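Local coordinates for Serine/threonine-protein phosphatase 2A regulatory subunit B'' subunit alpha (Homo sapiens, PDB 4I5J) that serves as the calcium-binding EF-hand part of a PP2A regulatory subunit that might modulate the phosphatase's substrate selectivity, activity and cellular localization, at residues I68-N73 against F176-I181; V72-S77 against R187-I192; D200-G205 against M209-Y214; K245-G250 against L254-R259. All coordinates share one frame; numbering follows the deposited sequence.

Interaction 1: residues I68-N73 against F176-I181; sequences IFYTVN and FVWFLI
Two helices of different EF-hand regions, 54-72 and 173-184, meet where the aromatic side chains of Tyr-70 and Trp-178 run antiparallel alongside one another. Tyr-70 CD1 comes over one face of the indole, off-centre toward the rim and 3.4 Å from Trp-178 CE3. The two rings are neither stacked nor perpendicular: their planes make 57°. Further along the same indole, the backbone of Tyr-70 takes over, and its CA sits 3.9 Å from the centroid of the Trp-178 six-membered ring in a CH-pi contact. An interface between EF-hand regions is thus built here on one large ring from each helix, with the short helical segments 10.8 Å apart and crossing at -51°. Ile-181, one turn beyond Trp-178, lays its CG2 branch over a face of the tyrosine ring, 3.5 Å from Tyr-70 CZ. That branch reaches the ring because CG1 is turned beside the backbone N (chi1 -62°), which places CG2 next to the carbonyl carbon. Phe-69 adds a looser apolar touch, its CB 4.1 Å from Trp-178 CZ2. Tyr-70 OH is hydrogen-bonded to Ser-182 OG, and Trp-178 NE1 to Gln-66 OE1.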
loop_
_atom_site.group_PDB
_atom_site.type_symbol
_atom_site.label_atom_id
_atom_site.label_comp_id
_atom_site.label_asym_id
_atom_site.label_seq_id
_atom_site.Cartn_x
_atom_site.Cartn_y
_atom_site.Cartn_z
ATOM N N ILE A 68 -6.031 -7.649 -3.664
ATOM C CA ILE A 68 -6.993 -7.395 -4.734
ATOM C C ILE A 68 -7.407 -5.920 -4.644
ATOM O O ILE A 68 -7.267 -5.164 -5.612
ATOM C CB ILE A 68 -8.235 -8.323 -4.601
ATOM C CG1 ILE A 68 -7.927 -9.750 -5.083
ATOM C CG2 ILE A 68 -9.406 -7.779 -5.421
ATOM C CD1 ILE A 68 -8.971 -10.814 -4.603
ATOM N N PHE A 69 -7.859 -5.483 -3.472
ATOM C CA PHE A 69 -8.295 -4.095 -3.335
ATOM C C PHE A 69 -7.182 -3.105 -3.535
ATOM O O PHE A 69 -7.391 -2.029 -4.119
ATOM C CB PHE A 69 -9.036 -3.862 -2.018
ATOM C CG PHE A 69 -10.454 -4.313 -2.081
ATOM C CD1 PHE A 69 -10.753 -5.671 -2.155
ATOM C CD2 PHE A 69 -11.481 -3.398 -2.186
ATOM C CE1 PHE A 69 -12.068 -6.099 -2.260
ATOM C CE2 PHE A 69 -12.792 -3.827 -2.293
ATOM C CZ PHE A 69 -13.075 -5.183 -2.327
ATOM N N TYR A 70 -6.000 -3.466 -3.054
ATOM C CA TYR A 70 -4.840 -2.601 -3.191
ATOM C C TYR A 70 -4.611 -2.235 -4.658
ATOM O O TYR A 70 -4.389 -1.078 -4.996
ATOM C CB TYR A 70 -3.605 -3.304 -2.637
ATOM C CG TYR A 70 -2.368 -2.451 -2.581
ATOM C CD1 TYR A 70 -2.013 -1.797 -1.411
ATOM C CD2 TYR A 70 -1.558 -2.291 -3.692
ATOM C CE1 TYR A 70 -0.876 -1.018 -1.345
ATOM C CE2 TYR A 70 -0.402 -1.504 -3.639
ATOM C CZ TYR A 70 -0.072 -0.879 -2.471
ATOM O OH TYR A 70 1.063 -0.099 -2.402
ATOM N N THR A 71 -4.674 -3.234 -5.526
ATOM C CA THR A 71 -4.377 -3.047 -6.935
ATOM C C THR A 71 -5.607 -2.640 -7.748
ATOM O O THR A 71 -5.522 -1.818 -8.656
ATOM C CB THR A 71 -3.796 -4.342 -7.503
ATOM O OG1 THR A 71 -2.561 -4.618 -6.843
ATOM C CG2 THR A 71 -3.558 -4.251 -8.992
ATOM N N VAL A 72 -6.759 -3.208 -7.429
ATOM C CA VAL A 72 -7.940 -3.002 -8.270
ATOM C C VAL A 72 -8.767 -1.764 -7.874
ATOM O O VAL A 72 -9.179 -0.972 -8.726
ATOM C CB VAL A 72 -8.832 -4.264 -8.267
ATOM C CG1 VAL A 72 -10.084 -4.034 -9.062
ATOM C CG2 VAL A 72 -8.041 -5.457 -8.824
ATOM N N ASN A 73 -8.998 -1.590 -6.582
ATOM C CA ASN A 73 -9.877 -0.524 -6.112
ATOM C C ASN A 73 -9.230 0.872 -6.061
ATOM O O ASN A 73 -9.059 1.448 -4.992
ATOM C CB ASN A 73 -10.423 -0.899 -4.742
ATOM C CG ASN A 73 -11.425 0.091 -4.236
ATOM O OD1 ASN A 73 -11.420 0.438 -3.053
ATOM N ND2 ASN A 73 -12.292 0.568 -5.131
ATOM N N PHE A 176 -1.699 -3.338 7.693
ATOM C CA PHE A 176 -0.271 -3.576 7.610
ATOM C C PHE A 176 0.095 -4.041 6.201
ATOM O O PHE A 176 1.136 -3.652 5.668
ATOM C CB PHE A 176 0.185 -4.611 8.639
ATOM C CG PHE A 176 1.629 -4.957 8.508
ATOM C CD1 PHE A 176 2.599 -4.021 8.829
ATOM C CD2 PHE A 176 2.014 -6.174 8.009
ATOM C CE1 PHE A 176 3.938 -4.317 8.692
ATOM C CE2 PHE A 176 3.359 -6.495 7.879
ATOM C CZ PHE A 176 4.323 -5.554 8.209
ATOM N N VAL A 177 -0.760 -4.874 5.605
ATOM C CA VAL A 177 -0.566 -5.299 4.215
ATOM C C VAL A 177 -0.362 -4.112 3.272
ATOM O O VAL A 177 0.571 -4.110 2.462
ATOM C CB VAL A 177 -1.711 -6.217 3.716
ATOM C CG1 VAL A 177 -1.427 -6.679 2.291
ATOM C CG2 VAL A 177 -1.829 -7.469 4.628
ATOM N N TRP A 178 -1.210 -3.090 3.395
ATOM C CA TRP A 178 -1.117 -1.893 2.548
ATOM C C TRP A 178 0.145 -1.126 2.830
ATOM O O TRP A 178 0.826 -0.680 1.906
ATOM C CB TRP A 178 -2.309 -0.968 2.817
ATOM C CG TRP A 178 -3.587 -1.481 2.238
ATOM C CD1 TRP A 178 -4.280 -2.587 2.643
ATOM C CD2 TRP A 178 -4.334 -0.916 1.156
ATOM N NE1 TRP A 178 -5.404 -2.748 1.880
ATOM C CE2 TRP A 178 -5.464 -1.741 0.953
ATOM C CE3 TRP A 178 -4.158 0.195 0.327
ATOM C CZ2 TRP A 178 -6.420 -1.481 -0.016
ATOM C CZ3 TRP A 178 -5.114 0.447 -0.662
ATOM C CH2 TRP A 178 -6.231 -0.391 -0.818
ATOM N N PHE A 179 0.448 -0.940 4.113
ATOM C CA PHE A 179 1.712 -0.339 4.492
ATOM C C PHE A 179 2.890 -1.104 3.896
ATOM O O PHE A 179 3.717 -0.521 3.193
ATOM C CB PHE A 179 1.890 -0.283 6.016
ATOM C CG PHE A 179 3.291 0.054 6.422
ATOM C CD1 PHE A 179 3.734 1.369 6.385
ATOM C CD2 PHE A 179 4.188 -0.946 6.796
ATOM C CE1 PHE A 179 5.038 1.690 6.726
ATOM C CE2 PHE A 179 5.500 -0.636 7.145
ATOM C CZ PHE A 179 5.928 0.680 7.111
ATOM N N LEU A 180 2.981 -2.404 4.179
ATOM C CA LEU A 180 4.145 -3.175 3.734
ATOM C C LEU A 180 4.355 -3.074 2.220
ATOM O O LEU A 180 5.472 -2.794 1.773
ATOM C CB LEU A 180 4.048 -4.642 4.171
ATOM C CG LEU A 180 5.266 -5.541 3.917
ATOM C CD1 LEU A 180 5.176 -6.833 4.731
ATOM C CD2 LEU A 180 5.375 -5.953 2.471
ATOM N N ILE A 181 3.297 -3.320 1.441
ATOM C CA ILE A 181 3.405 -3.277 -0.017
ATOM C C ILE A 181 3.865 -1.899 -0.493
ATOM O O ILE A 181 4.688 -1.776 -1.410
ATOM C CB ILE A 181 2.081 -3.679 -0.689
ATOM C CG1 ILE A 181 1.738 -5.127 -0.315
ATOM C CG2 ILE A 181 2.180 -3.534 -2.212
ATOM C CD1 ILE A 181 0.385 -5.592 -0.817
#

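Interaction 2: residues V72-S77 against R187-I192; sequences VNRSWS and RNPTSI
Packing over a charged group comes first: Arg-74 and Pro-189 cross at about a right angle, and the CB-CG edge of Pro-189 comes over one face of the Arg-74 guanidinium, off toward its rim. Pro-189 CB is 3.2 Å from Arg-74 NH2, while Pro-189 CG is 3.5 Å from Arg-74 CZ. Bends at chi2 (-73°) and chi3 (-57°) curl the arginine back toward the start of helix 189-199. An apolar touch is made by Trp-76, whose CZ2 lies 3.9 Å from Thr-190 CG2; the carbonyl O of Thr-190 sits at the indole edge, near its plane.

Hydrogen bonds shape each partner internally. Asn-188 is the N-cap, its OD1 taking a straight bond from Ser-191 N (3.1 Å), which comes from above the amide plane, and a weak one from Thr-190 N. In the other segment, Asn-73 to Trp-76 form a type I turn, and Ser-75 makes an ST turn. Outside the pair, Thr-190 OG1 bonds to Tyr-70 O on helix 54-72.

With a hydrocarbon edge against the guanidinium face, the contact rests mainly on van der Waals packing.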
loop_
_atom_site.group_PDB
_atom_site.type_symbol
_atom_site.label_atom_id
_atom_site.label_comp_id
_atom_site.label_asym_id
_atom_site.label_seq_id
_atom_site.Cartn_x
_atom_site.Cartn_y
_atom_site.Cartn_z
ATOM N N VAL A 72 -6.759 -3.208 -7.429
ATOM C CA VAL A 72 -7.940 -3.002 -8.270
ATOM C C VAL A 72 -8.767 -1.764 -7.874
ATOM O O VAL A 72 -9.179 -0.972 -8.726
ATOM C CB VAL A 72 -8.832 -4.264 -8.267
ATOM C CG1 VAL A 72 -10.084 -4.034 -9.062
ATOM C CG2 VAL A 72 -8.041 -5.457 -8.824
ATOM N N ASN A 73 -8.998 -1.590 -6.582
ATOM C CA ASN A 73 -9.877 -0.524 -6.112
ATOM C C ASN A 73 -9.230 0.872 -6.061
ATOM O O ASN A 73 -9.059 1.448 -4.992
ATOM C CB ASN A 73 -10.423 -0.899 -4.742
ATOM C CG ASN A 73 -11.425 0.091 -4.236
ATOM O OD1 ASN A 73 -11.420 0.438 -3.053
ATOM N ND2 ASN A 73 -12.292 0.568 -5.131
ATOM N N ARG A 74 -8.908 1.422 -7.227
ATOM C CA ARG A 74 -8.105 2.648 -7.319
ATOM C C ARG A 74 -8.753 3.924 -6.760
ATOM O O ARG A 74 -8.064 4.918 -6.501
ATOM C CB ARG A 74 -7.678 2.862 -8.771
ATOM C CG ARG A 74 -6.731 1.786 -9.270
ATOM C CD ARG A 74 -5.348 1.950 -8.665
ATOM N NE ARG A 74 -4.821 3.275 -8.964
ATOM C CZ ARG A 74 -4.294 3.620 -10.136
ATOM N NH1 ARG A 74 -4.215 2.730 -11.117
ATOM N NH2 ARG A 74 -3.848 4.856 -10.326
ATOM N N SER A 75 -10.072 3.902 -6.601
ATOM C CA SER A 75 -10.792 5.017 -5.992
ATOM C C SER A 75 -10.687 5.011 -4.467
ATOM O O SER A 75 -11.136 5.955 -3.818
ATOM C CB SER A 75 -12.272 4.933 -6.362
ATOM O OG SER A 75 -12.894 3.865 -5.656
ATOM N N TRP A 76 -10.135 3.937 -3.895
ATOM C CA TRP A 76 -10.029 3.794 -2.437
ATOM C C TRP A 76 -11.388 3.807 -1.737
ATOM O O TRP A 76 -11.457 3.965 -0.530
ATOM C CB TRP A 76 -9.162 4.891 -1.832
ATOM C CG TRP A 76 -7.723 4.761 -2.131
ATOM C CD1 TRP A 76 -7.141 4.718 -3.367
ATOM C CD2 TRP A 76 -6.656 4.691 -1.176
ATOM N NE1 TRP A 76 -5.776 4.599 -3.238
ATOM C CE2 TRP A 76 -5.451 4.584 -1.905
ATOM C CE3 TRP A 76 -6.604 4.696 0.222
ATOM C CZ2 TRP A 76 -4.209 4.490 -1.284
ATOM C CZ3 TRP A 76 -5.375 4.587 0.838
ATOM C CH2 TRP A 76 -4.191 4.486 0.087
ATOM N N SER A 77 -12.459 3.621 -2.497
ATOM C CA SER A 77 -13.817 3.638 -1.961
ATOM C C SER A 77 -14.173 2.412 -1.112
ATOM O O SER A 77 -15.153 2.430 -0.369
ATOM C CB SER A 77 -14.810 3.729 -3.123
ATOM O OG SER A 77 -14.761 2.548 -3.905
ATOM N N ARG A 187 6.654 2.318 -6.700
ATOM C CA ARG A 187 6.540 2.574 -8.141
ATOM C C ARG A 187 5.168 2.273 -8.685
ATOM O O ARG A 187 4.858 2.610 -9.818
ATOM C CB ARG A 187 7.602 1.810 -8.925
ATOM C CG ARG A 187 8.984 2.125 -8.423
ATOM C CD ARG A 187 10.047 1.846 -9.443
ATOM N NE ARG A 187 11.352 1.873 -8.797
ATOM C CZ ARG A 187 12.481 2.208 -9.409
ATOM N NH1 ARG A 187 12.461 2.548 -10.688
ATOM N NH2 ARG A 187 13.626 2.206 -8.738
ATOM N N ASN A 188 4.332 1.644 -7.875
ATOM C CA ASN A 188 2.985 1.373 -8.320
ATOM C C ASN A 188 2.073 2.533 -7.932
ATOM O O ASN A 188 2.373 3.279 -7.000
ATOM C CB ASN A 188 2.505 0.005 -7.802
ATOM C CG ASN A 188 1.941 0.067 -6.420
ATOM O OD1 ASN A 188 0.823 0.543 -6.226
ATOM N ND2 ASN A 188 2.699 -0.439 -5.437
ATOM N N PRO A 189 0.962 2.709 -8.646
ATOM C CA PRO A 189 0.162 3.913 -8.385
ATOM C C PRO A 189 -0.563 3.932 -7.026
ATOM O O PRO A 189 -0.871 5.018 -6.531
ATOM C CB PRO A 189 -0.848 3.908 -9.532
ATOM C CG PRO A 189 -0.956 2.464 -9.924
ATOM C CD PRO A 189 0.423 1.910 -9.762
ATOM N N THR A 190 -0.842 2.775 -6.427
ATOM C CA THR A 190 -1.490 2.792 -5.125
ATOM C C THR A 190 -0.522 3.307 -4.077
ATOM O O THR A 190 -0.868 4.141 -3.233
ATOM C CB THR A 190 -2.002 1.407 -4.696
ATOM O OG1 THR A 190 -2.951 0.933 -5.652
ATOM C CG2 THR A 190 -2.688 1.499 -3.338
ATOM N N SER A 191 0.695 2.793 -4.124
ATOM C CA SER A 191 1.718 3.222 -3.187
ATOM C C SER A 191 1.971 4.730 -3.266
ATOM O O SER A 191 2.046 5.428 -2.229
ATOM C CB SER A 191 3.010 2.486 -3.483
ATOM O OG SER A 191 4.040 2.956 -2.630
ATOM N N ILE A 192 2.093 5.236 -4.491
ATOM C CA ILE A 192 2.344 6.661 -4.710
ATOM C C ILE A 192 1.209 7.482 -4.116
ATOM O O ILE A 192 1.445 8.540 -3.542
ATOM C CB ILE A 192 2.539 6.996 -6.200
ATOM C CG1 ILE A 192 3.740 6.235 -6.755
ATOM C CG2 ILE A 192 2.733 8.535 -6.431
ATOM C CD1 ILE A 192 3.878 6.373 -8.282
#

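Interaction 3: residues D200-G205 against M209-Y214; sequences DVDGDG and MYELEY. With CA (calcium ion), chain B.
Glu-211 and Asp-202 cross at about a right angle, their carboxylate planes 63° apart, and both reach one calcium ion in an EF-hand loop. Glu-211 comes in extended beyond CG from the first turn of helix 209-226 and grips the metal with both oxygens, OE1 and OE2 each 2.4 Å from the calcium. Its carboxylate is turned 77° from that of Asp-200, whose OD1 binds at 2.3 Å. Asp-202 and Asp-204 each supply OD1, both with CG tucked between backbone N and carbonyl carbon (chi1 62° for Asp-202), and Val-206 O and a water complete the seven ligands. That water also donates to Asp-202 OD2 and Asp-204 OD2. A second water bridges Asp-202 OD2 to Tyr-210 OH. Asp-202 N donates an almost straight bond to Glu-211 OE2 (3.0 Å), and Gly-205 N meets Asp-200 OD2 on its syn side (2.7 Å).

Asp-202 OD1 and Glu-211 OE2 stand 2.9 Å apart, a separation that the shared cation probably makes tolerable; calcium therefore joins loop to helix through carboxylates that would probably repel each other without it.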
loop_
_atom_site.group_PDB
_atom_site.type_symbol
_atom_site.label_atom_id
_atom_site.label_comp_id
_atom_site.label_asym_id
_atom_site.label_seq_id
_atom_site.Cartn_x
_atom_site.Cartn_y
_atom_site.Cartn_z
ATOM N N ASP A 200 0.262 14.742 2.444
ATOM C CA ASP A 200 -0.721 15.817 2.350
ATOM C C ASP A 200 -1.335 16.079 3.720
ATOM O O ASP A 200 -2.497 15.757 3.957
ATOM C CB ASP A 200 -1.807 15.470 1.328
ATOM C CG ASP A 200 -2.746 16.630 1.056
ATOM O OD1 ASP A 200 -2.466 17.746 1.520
ATOM O OD2 ASP A 200 -3.770 16.428 0.376
ATOM N N VAL A 201 -0.545 16.663 4.616
ATOM C CA VAL A 201 -0.968 16.847 5.999
ATOM C C VAL A 201 -2.366 17.451 6.148
ATOM O O VAL A 201 -3.197 16.907 6.875
ATOM C CB VAL A 201 0.023 17.710 6.770
ATOM C CG1 VAL A 201 -0.483 17.959 8.203
ATOM C CG2 VAL A 201 1.400 17.064 6.775
ATOM N N ASP A 202 -2.634 18.558 5.458
ATOM C CA ASP A 202 -3.921 19.246 5.614
ATOM C C ASP A 202 -5.011 18.648 4.728
ATOM O O ASP A 202 -6.157 19.073 4.768
ATOM C CB ASP A 202 -3.783 20.761 5.366
ATOM C CG ASP A 202 -3.318 21.098 3.946
ATOM O OD1 ASP A 202 -3.387 20.229 3.056
ATOM O OD2 ASP A 202 -2.860 22.241 3.714
ATOM N N GLY A 203 -4.629 17.699 3.885
ATOM C CA GLY A 203 -5.585 16.990 3.047
ATOM C C GLY A 203 -6.260 17.779 1.934
ATOM O O GLY A 203 -7.331 17.386 1.464
ATOM N N ASP A 204 -5.641 18.867 1.482
ATOM C CA ASP A 204 -6.246 19.681 0.426
ATOM C C ASP A 204 -5.957 19.191 -0.989
ATOM O O ASP A 204 -6.352 19.825 -1.955
ATOM C CB ASP A 204 -5.853 21.166 0.563
ATOM C CG ASP A 204 -4.350 21.408 0.398
ATOM O OD1 ASP A 204 -3.573 20.423 0.245
ATOM O OD2 ASP A 204 -3.943 22.597 0.449
ATOM N N GLY A 205 -5.260 18.073 -1.123
ATOM C CA GLY A 205 -5.010 17.515 -2.446
ATOM C C GLY A 205 -3.709 17.990 -3.086
ATOM O O GLY A 205 -3.382 17.575 -4.187
ATOM N N MET A 209 4.757 23.806 0.220
ATOM C CA MET A 209 6.169 23.810 0.574
ATOM C C MET A 209 6.361 23.691 2.072
ATOM O O MET A 209 7.410 23.230 2.534
ATOM C CB MET A 209 6.870 25.064 0.054
ATOM C CG MET A 209 6.940 25.124 -1.451
ATOM S SD MET A 209 7.645 26.716 -1.961
ATOM C CE MET A 209 7.508 26.620 -3.756
ATOM N N TYR A 210 5.356 24.099 2.839
ATOM C CA TYR A 210 5.466 23.983 4.283
ATOM C C TYR A 210 5.153 22.565 4.757
ATOM O O TYR A 210 5.588 22.167 5.830
ATOM C CB TYR A 210 4.620 25.030 5.012
ATOM C CG TYR A 210 3.189 25.131 4.553
ATOM C CD1 TYR A 210 2.192 24.402 5.189
ATOM C CD2 TYR A 210 2.827 25.982 3.509
ATOM C CE1 TYR A 210 0.894 24.488 4.791
ATOM C CE2 TYR A 210 1.505 26.077 3.096
ATOM C CZ TYR A 210 0.547 25.332 3.745
ATOM O OH TYR A 210 -0.771 25.402 3.359
ATOM N N GLU A 211 4.402 21.804 3.964
ATOM C CA GLU A 211 4.219 20.381 4.274
ATOM C C GLU A 211 5.526 19.660 3.972
ATOM O O GLU A 211 5.989 18.845 4.766
ATOM C CB GLU A 211 3.037 19.787 3.505
ATOM C CG GLU A 211 1.704 20.238 4.078
ATOM C CD GLU A 211 0.512 19.971 3.169
ATOM O OE1 GLU A 211 0.693 19.880 1.936
ATOM O OE2 GLU A 211 -0.625 19.888 3.697
ATOM N N LEU A 212 6.140 19.987 2.838
ATOM C CA LEU A 212 7.469 19.474 2.549
ATOM C C LEU A 212 8.494 19.782 3.668
ATOM O O LEU A 212 9.272 18.901 4.072
ATOM C CB LEU A 212 7.973 19.986 1.197
ATOM C CG LEU A 212 7.173 19.539 -0.034
ATOM C CD1 LEU A 212 7.883 19.908 -1.329
ATOM C CD2 LEU A 212 6.919 18.074 -0.004
ATOM N N GLU A 213 8.496 21.015 4.174
ATOM C CA GLU A 213 9.506 21.393 5.165
ATOM C C GLU A 213 9.323 20.626 6.459
ATOM O O GLU A 213 10.289 20.219 7.104
ATOM C CB GLU A 213 9.487 22.895 5.477
ATOM C CG GLU A 213 10.703 23.310 6.328
ATOM C CD GLU A 213 10.574 24.698 6.906
ATOM O OE1 GLU A 213 9.490 25.312 6.760
ATOM O OE2 GLU A 213 11.554 25.172 7.509
ATOM N N TYR A 214 8.065 20.426 6.822
ATOM C CA TYR A 214 7.717 19.739 8.039
ATOM C C TYR A 214 8.378 18.353 8.079
ATOM O O TYR A 214 9.000 17.986 9.078
ATOM C CB TYR A 214 6.207 19.608 8.104
ATOM C CG TYR A 214 5.711 18.663 9.177
ATOM C CD1 TYR A 214 5.673 19.057 10.510
ATOM C CD2 TYR A 214 5.247 17.397 8.852
ATOM C CE1 TYR A 214 5.206 18.219 11.480
ATOM C CE2 TYR A 214 4.774 16.542 9.824
ATOM C CZ TYR A 214 4.764 16.954 11.137
ATOM O OH TYR A 214 4.291 16.114 12.116
HETATM CA CA CA B . -1.687 19.887 1.505
HETATM O O HOH W 1 -2.713 24.582 5.269
HETATM O O HOH W 2 -1.424 22.289 1.587
#

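Interaction 4: residues K245-G250 against L254-R259; sequences KPAVDG and LRDLKR
Asp-256 sets its carboxylate against Pro-246, with OD2 3.5 Å from the proline CB. The contact spans a helix-loop-helix turn, in which the loop after helix 233-244 leads into helix 254-260, and the aspartate sits in the first turn of the second helix, facing back onto the loop. Pairing of the backbones is tightest here too, Pro-246 CA and Asp-256 CA being 5.2 Å apart. With CG beside the backbone N (chi1 -63°), the carboxylate is directed at the loop and divides its oxygens between two tasks. OD1 accepts from Ala-247 N in a long, weak bond of 3.3 Å that is nevertheless nearly straight, at 172°, while the methyl of Ala-247 comes within 4.0 Å of the same Asp-256 OD1. OD2 takes the N-H of Thr-253, just before helix 254-260, so a single acid joins the loop to the residue leading into the helix. Buried though the aspartate is, polar hydrogens reach both its oxygens. Its neighbours are apolar as well: Val-244, at the end of helix 233-244, touches it, and Leu-241 packs on Pro-246. A water lies unusually close to Asp-256 OD2 (2.5 Å), its donation there doubtful, and accepts from Val-248 N at 3.0 Å.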
loop_
_atom_site.group_PDB
_atom_site.type_symbol
_atom_site.label_atom_id
_atom_site.label_comp_id
_atom_site.label_asym_id
_atom_site.label_seq_id
_atom_site.Cartn_x
_atom_site.Cartn_y
_atom_site.Cartn_z
ATOM N N LYS A 245 9.228 18.480 -11.597
ATOM C CA LYS A 245 8.641 19.438 -12.541
ATOM C C LYS A 245 7.124 19.581 -12.395
ATOM O O LYS A 245 6.380 19.346 -13.347
ATOM C CB LYS A 245 8.961 19.058 -13.992
ATOM C CG LYS A 245 10.379 18.541 -14.245
ATOM C CD LYS A 245 11.362 19.663 -14.465
ATOM C CE LYS A 245 12.612 19.152 -15.172
ATOM N NZ LYS A 245 13.249 18.054 -14.411
ATOM N N PRO A 246 6.650 19.984 -11.212
ATOM C CA PRO A 246 5.196 20.104 -11.078
ATOM C C PRO A 246 4.635 21.287 -11.867
ATOM O O PRO A 246 5.366 22.225 -12.178
ATOM C CB PRO A 246 5.014 20.346 -9.581
ATOM C CG PRO A 246 6.251 21.061 -9.179
ATOM C CD PRO A 246 7.359 20.449 -10.006
ATOM N N ALA A 247 3.346 21.241 -12.191
ATOM C CA ALA A 247 2.692 22.371 -12.835
ATOM C C ALA A 247 2.882 23.623 -11.978
ATOM O O ALA A 247 3.418 24.630 -12.441
ATOM C CB ALA A 247 1.220 22.083 -13.020
ATOM N N VAL A 248 2.465 23.527 -10.719
ATOM C CA VAL A 248 2.562 24.606 -9.756
ATOM C C VAL A 248 3.556 24.203 -8.655
ATOM O O VAL A 248 3.377 23.173 -7.993
ATOM C CB VAL A 248 1.178 24.888 -9.150
ATOM C CG1 VAL A 248 1.241 26.028 -8.182
ATOM C CG2 VAL A 248 0.161 25.194 -10.255
ATOM N N ASP A 249 4.602 25.007 -8.466
ATOM C CA ASP A 249 5.693 24.631 -7.584
ATOM C C ASP A 249 5.243 24.467 -6.151
ATOM O O ASP A 249 5.692 23.569 -5.463
ATOM C CB ASP A 249 6.846 25.653 -7.630
ATOM C CG ASP A 249 7.813 25.407 -8.785
ATOM O OD1 ASP A 249 7.730 24.342 -9.443
ATOM O OD2 ASP A 249 8.669 26.281 -9.029
ATOM N N GLY A 250 4.378 25.361 -5.688
ATOM C CA GLY A 250 4.017 25.372 -4.288
ATOM C C GLY A 250 2.786 24.541 -4.035
ATOM O O GLY A 250 2.235 24.569 -2.943
ATOM N N LEU A 254 -0.850 14.800 -7.000
ATOM C CA LEU A 254 -0.600 13.383 -7.174
ATOM C C LEU A 254 -0.263 13.153 -8.650
ATOM O O LEU A 254 0.688 12.444 -8.990
ATOM C CB LEU A 254 -1.835 12.591 -6.767
ATOM C CG LEU A 254 -1.749 11.086 -6.987
ATOM C CD1 LEU A 254 -0.624 10.499 -6.140
ATOM C CD2 LEU A 254 -3.086 10.483 -6.617
ATOM N N ARG A 255 -1.035 13.788 -9.519
ATOM C CA ARG A 255 -0.760 13.766 -10.943
ATOM C C ARG A 255 0.686 14.174 -11.261
ATOM O O ARG A 255 1.335 13.511 -12.066
ATOM C CB ARG A 255 -1.748 14.670 -11.674
ATOM C CG ARG A 255 -1.827 14.439 -13.167
ATOM C CD ARG A 255 -2.868 15.365 -13.807
ATOM N NE ARG A 255 -3.308 14.859 -15.105
ATOM C CZ ARG A 255 -2.681 15.097 -16.254
ATOM N NH1 ARG A 255 -1.586 15.847 -16.278
ATOM N NH2 ARG A 255 -3.154 14.586 -17.383
ATOM N N ASP A 256 1.198 15.242 -10.635
ATOM C CA ASP A 256 2.589 15.663 -10.885
ATOM C C ASP A 256 3.559 14.556 -10.469
ATOM O O ASP A 256 4.546 14.282 -11.154
ATOM C CB ASP A 256 2.964 16.924 -10.108
ATOM C CG ASP A 256 2.146 18.141 -10.502
ATOM O OD1 ASP A 256 1.812 18.329 -11.691
ATOM O OD2 ASP A 256 1.832 18.922 -9.588
ATOM N N LEU A 257 3.279 13.926 -9.335
ATOM C CA LEU A 257 4.177 12.891 -8.818
ATOM C C LEU A 257 4.141 11.585 -9.634
ATOM O O LEU A 257 5.188 10.976 -9.849
ATOM C CB LEU A 257 3.963 12.659 -7.310
ATOM C CG LEU A 257 4.575 13.771 -6.435
ATOM C CD1 LEU A 257 3.994 13.828 -5.004
ATOM C CD2 LEU A 257 6.106 13.633 -6.381
ATOM N N LYS A 258 2.962 11.173 -10.108
ATOM C CA LYS A 258 2.875 10.023 -11.022
ATOM C C LYS A 258 3.530 10.352 -12.362
ATOM O O LYS A 258 4.245 9.529 -12.919
ATOM C CB LYS A 258 1.421 9.603 -11.271
ATOM C CG LYS A 258 0.693 9.034 -10.073
ATOM C CD LYS A 258 -0.791 8.817 -10.378
ATOM C CE LYS A 258 -1.465 8.004 -9.284
ATOM N NZ LYS A 258 -2.904 7.735 -9.561
ATOM N N ARG A 259 3.295 11.560 -12.878
ATOM C CA ARG A 259 3.823 11.935 -14.192
ATOM C C ARG A 259 5.349 11.978 -14.234
ATOM O O ARG A 259 5.955 11.593 -15.228
ATOM C CB ARG A 259 3.257 13.279 -14.664
ATOM C CG ARG A 259 1.818 13.228 -15.164
ATOM C CD ARG A 259 1.289 14.630 -15.467
ATOM N NE ARG A 259 2.036 15.292 -16.533
ATOM C CZ ARG A 259 1.774 15.143 -17.829
ATOM N NH1 ARG A 259 0.782 14.348 -18.217
ATOM N NH2 ARG A 259 2.501 15.780 -18.740
HETATM O O HOH W 3 1.044 21.250 -9.451
#

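Followed from the N terminus, helix 54-72 and the turn after it open interactions 1 and 2 from overlapping stretches that share Val-72 and Asn-73. Both wait more than a hundred residues for their partners: interaction 1 closes on helix 173-184, and interaction 2, closing slightly later on the start of helix 189-199, touches it. The two therefore cross, neither nested in the other, and tie the N-terminal EF-hand region to the following one. Interactions 3 and 4 follow in series as short local closures. Interaction 3, round calcium, is centred about 20 Å from interaction 2 and about 14 Å from interaction 4; Met-209 packs on Gly-250 between 3 and 4, and Ile-192 meets Leu-254 between 2 and 4.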